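Local atomic coordinates of Exo-beta-1,3-glucanase (Streptomyces sp. SirexAA-E, PDB entry 4PEY), a protein that hydrolyses laminarin and laminarioligosaccharides as a secreted exo-beta-1,3-glucanase of glycoside hydrolase family 55, releasing glucose and laminaribiose. Residues 279-293 / 302-316. The protein carries 1 engineered substitution. Residues are numbered along the deposited sequence; the frame is centred on the assembly and turned at random. Where two conformers were deposited one is given.
Sequences VDQGLHLLFTPGVYH and RANTVALGLGLATII
Arg302 reaches from its own turn to the end of helix 272-280. Its CB lies 4.1 Å from Val279 CG1. CG stands anti to the backbone N (chi1 -170°), and the chain bends at chi3 (87°). CD then passes 3.7 Å from Val279 O, and NE runs beside Gly282. CZ comes 3.5 Å from Gly282 O. The guanidinium lies between Gly282 O over one face and Thr305 OG1, from the far end of the same turn, over the other. Arg302 NH2 donates a hydrogen bond to Val279 O at 2.9 Å. Arg302 NH2 donates another to Leu283 O at 2.8 Å. The first sits on a lone pair in the carbonyl plane; the second comes from above its carbonyl plane. Val279 O also takes the N-H of Gly282, whose positive phi ends the helix in a Schellman motif. NH1 lies over one face of the His284 ring, the two planes 84° apart. A leucine in place of Arg302 would probably leave Leu283 O without this donor and that ring face less covered.

The His284 ring is fixed at its edge, where ND1 accepts an almost straight bond in the ring plane from Val306 N, 2.9 Å away. Beyond it, strands 284-287 and 306-309 pair in parallel, as successive coils of a right-handed beta-helix do in family 55. A turn follows, and 291-293 pairs with 314-316, its register shifted by one residue from that of the first pair. Ala313 CB packs 3.7 Å from Phe287 CB. Tyr292 OH bonds back to Thr288 O. Past it, Ile316 lays CB over the face of the His293 ring, whose ND1 bonds to Asp318.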
loop_
_atom_site.group_PDB
_atom_site.type_symbol
_atom_site.label_atom_id
_atom_site.label_comp_id
_atom_site.label_asym_id
_atom_site.label_seq_id
_atom_site.Cartn_x
_atom_site.Cartn_y
_atom_site.Cartn_z
ATOM N N VAL A 279 9.319 -17.337 -15.907
ATOM C CA VAL A 279 9.059 -16.087 -16.611
ATOM C C VAL A 279 9.726 -16.105 -17.988
ATOM O O VAL A 279 9.120 -15.698 -18.987
ATOM C CB VAL A 279 9.545 -14.873 -15.800
ATOM C CG1 VAL A 279 9.322 -13.589 -16.585
ATOM C CG2 VAL A 279 8.811 -14.814 -14.466
ATOM N N ASP A 280 10.960 -16.603 -18.050
ATOM C CA ASP A 280 11.652 -16.687 -19.328
ATOM C C ASP A 280 10.899 -17.583 -20.312
ATOM O O ASP A 280 10.906 -17.319 -21.515
ATOM C CB ASP A 280 13.077 -17.200 -19.141
ATOM C CG ASP A 280 13.941 -16.955 -20.363
ATOM O OD1 ASP A 280 13.865 -15.845 -20.931
ATOM O OD2 ASP A 280 14.685 -17.873 -20.760
ATOM N N GLN A 281 10.235 -18.615 -19.797
ATOM C CA GLN A 281 9.488 -19.547 -20.633
ATOM C C GLN A 281 8.086 -19.043 -20.972
ATOM O O GLN A 281 7.350 -19.706 -21.703
ATOM C CB GLN A 281 9.417 -20.917 -19.950
ATOM C CG GLN A 281 10.783 -21.595 -19.852
ATOM C CD GLN A 281 10.773 -22.843 -18.989
ATOM O OE1 GLN A 281 9.719 -23.424 -18.729
ATOM N NE2 GLN A 281 11.954 -23.261 -18.540
ATOM N N GLY A 282 7.718 -17.873 -20.452
ATOM C CA GLY A 282 6.464 -17.244 -20.832
ATOM C C GLY A 282 5.329 -17.337 -19.827
ATOM O O GLY A 282 4.216 -16.885 -20.107
ATOM N N LEU A 283 5.598 -17.920 -18.662
ATOM C CA LEU A 283 4.578 -18.018 -17.613
ATOM C C LEU A 283 4.506 -16.760 -16.760
ATOM O O LEU A 283 5.512 -16.079 -16.540
ATOM C CB LEU A 283 4.846 -19.223 -16.711
ATOM C CG LEU A 283 4.769 -20.587 -17.402
ATOM C CD1 LEU A 283 5.201 -21.676 -16.440
ATOM C CD2 LEU A 283 3.366 -20.865 -17.940
ATOM N N HIS A 284 3.303 -16.463 -16.284
ATOM C CA HIS A 284 3.118 -15.461 -15.248
ATOM C C HIS A 284 3.411 -16.098 -13.894
ATOM O O HIS A 284 3.721 -17.290 -13.822
ATOM C CB HIS A 284 1.699 -14.901 -15.311
ATOM C CG HIS A 284 1.350 -14.320 -16.648
ATOM N ND1 HIS A 284 1.592 -13.001 -16.968
ATOM C CD2 HIS A 284 0.807 -14.884 -17.752
ATOM C CE1 HIS A 284 1.194 -12.773 -18.207
ATOM N NE2 HIS A 284 0.720 -13.899 -18.708
ATOM N N LEU A 285 3.335 -15.304 -12.828
ATOM C CA LEU A 285 3.652 -15.789 -11.483
ATOM C C LEU A 285 2.474 -15.606 -10.540
ATOM O O LEU A 285 1.944 -14.505 -10.420
ATOM C CB LEU A 285 4.874 -15.055 -10.915
ATOM C CG LEU A 285 6.186 -15.247 -11.689
ATOM C CD1 LEU A 285 7.281 -14.365 -11.106
ATOM C CD2 LEU A 285 6.624 -16.710 -11.688
ATOM N N LEU A 286 2.071 -16.686 -9.877
ATOM C CA LEU A 286 1.079 -16.630 -8.807
ATOM C C LEU A 286 1.720 -17.116 -7.521
ATOM O O LEU A 286 1.984 -18.315 -7.383
ATOM C CB LEU A 286 -0.150 -17.486 -9.142
ATOM C CG LEU A 286 -1.298 -17.405 -8.129
ATOM C CD1 LEU A 286 -1.953 -16.029 -8.176
ATOM C CD2 LEU A 286 -2.323 -18.508 -8.378
ATOM N N PHE A 287 1.992 -16.196 -6.592
ATOM C CA PHE A 287 2.610 -16.567 -5.326
ATOM C C PHE A 287 1.538 -16.979 -4.324
ATOM O O PHE A 287 0.766 -16.148 -3.838
ATOM C CB PHE A 287 3.458 -15.419 -4.748
ATOM C CG PHE A 287 4.695 -15.108 -5.544
ATOM C CD1 PHE A 287 4.628 -14.293 -6.663
ATOM C CD2 PHE A 287 5.930 -15.625 -5.167
ATOM C CE1 PHE A 287 5.771 -13.998 -7.394
ATOM C CE2 PHE A 287 7.067 -15.338 -5.899
ATOM C CZ PHE A 287 6.989 -14.524 -7.008
ATOM N N THR A 288 1.487 -18.265 -4.008
ATOM C CA THR A 288 0.555 -18.745 -2.997
ATOM C C THR A 288 1.053 -18.263 -1.625
ATOM O O THR A 288 2.227 -17.902 -1.484
ATOM C CB THR A 288 0.424 -20.284 -3.045
ATOM O OG1 THR A 288 1.679 -20.900 -2.731
ATOM C CG2 THR A 288 -0.017 -20.730 -4.432
ATOM N N PRO A 289 0.168 -18.232 -0.612
ATOM C CA PRO A 289 0.572 -17.633 0.669
ATOM C C PRO A 289 1.701 -18.397 1.340
ATOM O O PRO A 289 1.600 -19.600 1.573
ATOM C CB PRO A 289 -0.707 -17.701 1.517
ATOM C CG PRO A 289 -1.828 -17.885 0.512
ATOM C CD PRO A 289 -1.224 -18.709 -0.575
ATOM N N GLY A 290 2.779 -17.686 1.637
ATOM C CA GLY A 290 3.916 -18.283 2.301
ATOM C C GLY A 290 5.055 -17.296 2.339
ATOM O O GLY A 290 4.900 -16.147 1.929
ATOM N N VAL A 291 6.195 -17.753 2.836
ATOM C CA VAL A 291 7.387 -16.933 2.924
ATOM C C VAL A 291 8.473 -17.581 2.085
ATOM O O VAL A 291 8.836 -18.748 2.307
ATOM C CB VAL A 291 7.851 -16.765 4.385
ATOM C CG1 VAL A 291 9.151 -15.972 4.451
ATOM C CG2 VAL A 291 6.768 -16.083 5.210
ATOM N N TYR A 292 8.993 -16.813 1.134
ATOM C CA TYR A 292 9.929 -17.312 0.130
ATOM C C TYR A 292 11.300 -16.651 0.230
ATOM O O TYR A 292 11.441 -15.484 -0.104
ATOM C CB TYR A 292 9.352 -17.081 -1.275
ATOM C CG TYR A 292 7.994 -17.698 -1.454
ATOM C CD1 TYR A 292 6.829 -16.976 -1.190
ATOM C CD2 TYR A 292 7.872 -19.017 -1.856
ATOM C CE1 TYR A 292 5.577 -17.560 -1.339
ATOM C CE2 TYR A 292 6.636 -19.602 -2.007
ATOM C CZ TYR A 292 5.491 -18.871 -1.752
ATOM O OH TYR A 292 4.268 -19.480 -1.910
ATOM N N HIS A 293 12.305 -17.396 0.680
ATOM C CA HIS A 293 13.683 -16.906 0.644
ATOM C C HIS A 293 14.245 -17.087 -0.760
ATOM O O HIS A 293 14.056 -18.137 -1.376
ATOM C CB HIS A 293 14.567 -17.644 1.657
ATOM C CG HIS A 293 14.295 -17.271 3.080
ATOM N ND1 HIS A 293 15.077 -16.374 3.779
ATOM C CD2 HIS A 293 13.315 -17.659 3.931
ATOM C CE1 HIS A 293 14.592 -16.228 5.000
ATOM N NE2 HIS A 293 13.525 -17.002 5.119
ATOM N N ARG A 302 10.000 -9.811 -19.065
ATOM C CA ARG A 302 9.090 -10.120 -20.157
ATOM C C ARG A 302 7.910 -9.165 -20.055
ATOM O O ARG A 302 7.310 -9.036 -18.984
ATOM C CB ARG A 302 8.616 -11.566 -20.084
ATOM C CG ARG A 302 7.858 -12.017 -21.316
ATOM C CD ARG A 302 7.231 -13.395 -21.122
ATOM N NE ARG A 302 5.910 -13.305 -20.496
ATOM C CZ ARG A 302 5.593 -13.818 -19.311
ATOM N NH1 ARG A 302 4.361 -13.686 -18.844
ATOM N NH2 ARG A 302 6.497 -14.477 -18.601
ATOM N N ALA A 303 7.582 -8.496 -21.153
ATOM C CA ALA A 303 6.456 -7.567 -21.165
ATOM C C ALA A 303 5.147 -8.236 -20.731
ATOM O O ALA A 303 4.911 -9.410 -21.022
ATOM C CB ALA A 303 6.297 -6.954 -22.539
ATOM N N ASN A 304 4.328 -7.479 -19.998
ATOM C CA ASN A 304 2.982 -7.893 -19.599
ATOM C C ASN A 304 2.921 -9.019 -18.572
ATOM O O ASN A 304 1.850 -9.580 -18.324
ATOM C CB ASN A 304 2.164 -8.276 -20.839
ATOM C CG ASN A 304 1.664 -7.063 -21.572
ATOM O OD1 ASN A 304 1.159 -6.124 -20.949
ATOM N ND2 ASN A 304 1.835 -7.046 -22.893
ATOM N N THR A 305 4.050 -9.329 -17.949
ATOM C CA THR A 305 4.065 -10.371 -16.929
ATOM C C THR A 305 3.300 -9.923 -15.692
ATOM O O THR A 305 3.563 -8.841 -15.154
ATOM C CB THR A 305 5.499 -10.747 -16.501
ATOM O OG1 THR A 305 6.260 -11.157 -17.639
ATOM C CG2 THR A 305 5.481 -11.884 -15.494
ATOM N N VAL A 306 2.361 -10.758 -15.253
ATOM C CA VAL A 306 1.663 -10.561 -13.990
ATOM C C VAL A 306 2.382 -11.334 -12.886
ATOM O O VAL A 306 2.673 -12.520 -13.045
ATOM C CB VAL A 306 0.190 -11.034 -14.073
ATOM C CG1 VAL A 306 -0.510 -10.904 -12.717
ATOM C CG2 VAL A 306 -0.567 -10.246 -15.132
ATOM N N ALA A 307 2.671 -10.663 -11.774
ATOM C CA ALA A 307 3.232 -11.320 -10.608
ATOM C C ALA A 307 2.302 -10.999 -9.452
ATOM O O ALA A 307 2.359 -9.907 -8.879
ATOM C CB ALA A 307 4.652 -10.845 -10.329
ATOM N N LEU A 308 1.429 -11.954 -9.142
ATOM C CA LEU A 308 0.306 -11.737 -8.236
ATOM C C LEU A 308 0.452 -12.566 -6.978
ATOM O O LEU A 308 0.598 -13.786 -7.063
ATOM C CB LEU A 308 -1.011 -12.092 -8.942
ATOM C CG LEU A 308 -2.320 -12.008 -8.144
ATOM C CD1 LEU A 308 -2.568 -10.587 -7.626
ATOM C CD2 LEU A 308 -3.499 -12.508 -8.997
ATOM N N GLY A 309 0.410 -11.917 -5.814
ATOM C CA GLY A 309 0.497 -12.625 -4.552
ATOM C C GLY A 309 -0.852 -12.805 -3.875
ATOM O O GLY A 309 -1.734 -11.948 -3.977
ATOM N N LEU A 310 -1.001 -13.933 -3.186
ATOM C CA LEU A 310 -2.162 -14.227 -2.354
ATOM C C LEU A 310 -1.737 -14.279 -0.892
ATOM O O LEU A 310 -0.609 -14.657 -0.592
ATOM C CB LEU A 310 -2.796 -15.567 -2.755
ATOM C CG LEU A 310 -3.139 -15.774 -4.230
ATOM C CD1 LEU A 310 -3.649 -17.194 -4.482
ATOM C CD2 LEU A 310 -4.162 -14.742 -4.675
ATOM N N GLY A 311 -2.642 -13.931 0.021
ATOM C CA GLY A 311 -2.400 -14.125 1.446
ATOM C C GLY A 311 -1.131 -13.482 1.994
ATOM O O GLY A 311 -0.469 -14.056 2.868
ATOM N N LEU A 312 -0.777 -12.313 1.458
ATOM C CA LEU A 312 0.412 -11.566 1.893
ATOM C C LEU A 312 1.690 -12.399 1.711
ATOM O O LEU A 312 2.604 -12.376 2.546
ATOM C CB LEU A 312 0.257 -11.093 3.352
ATOM C CG LEU A 312 -0.443 -9.737 3.530
ATOM C CD1 LEU A 312 0.419 -8.611 2.960
ATOM C CD2 LEU A 312 -1.856 -9.707 2.920
ATOM N N ALA A 313 1.740 -13.117 0.594
ATOM C CA ALA A 313 2.944 -13.813 0.157
ATOM C C ALA A 313 4.157 -12.897 0.294
ATOM O O ALA A 313 4.122 -11.736 -0.113
ATOM C CB ALA A 313 2.791 -14.290 -1.287
ATOM N N THR A 314 5.222 -13.435 0.872
ATOM C CA THR A 314 6.353 -12.633 1.296
ATOM C C THR A 314 7.646 -13.145 0.692
ATOM O O THR A 314 7.886 -14.351 0.676
ATOM C CB THR A 314 6.455 -12.637 2.839
ATOM O OG1 THR A 314 5.284 -12.017 3.381
ATOM C CG2 THR A 314 7.701 -11.896 3.338
ATOM N N ILE A 315 8.473 -12.220 0.206
ATOM C CA ILE A 315 9.774 -12.559 -0.348
ATOM C C ILE A 315 10.879 -11.992 0.535
ATOM O O ILE A 315 10.886 -10.797 0.826
ATOM C CB ILE A 315 9.940 -12.016 -1.777
ATOM C CG1 ILE A 315 8.846 -12.583 -2.683
ATOM C CG2 ILE A 315 11.326 -12.356 -2.316
ATOM C CD1 ILE A 315 8.651 -11.812 -3.958
ATOM N N ILE A 316 11.801 -12.853 0.970
ATOM C CA ILE A 316 12.960 -12.408 1.734
ATOM C C ILE A 316 14.218 -12.641 0.909
ATOM O O ILE A 316 14.544 -13.786 0.582
ATOM C CB ILE A 316 13.104 -13.146 3.080
ATOM C CG1 ILE A 316 11.913 -12.840 4.000
ATOM C CG2 ILE A 316 14.429 -12.771 3.766
ATOM C CD1 ILE A 316 11.875 -13.742 5.236
#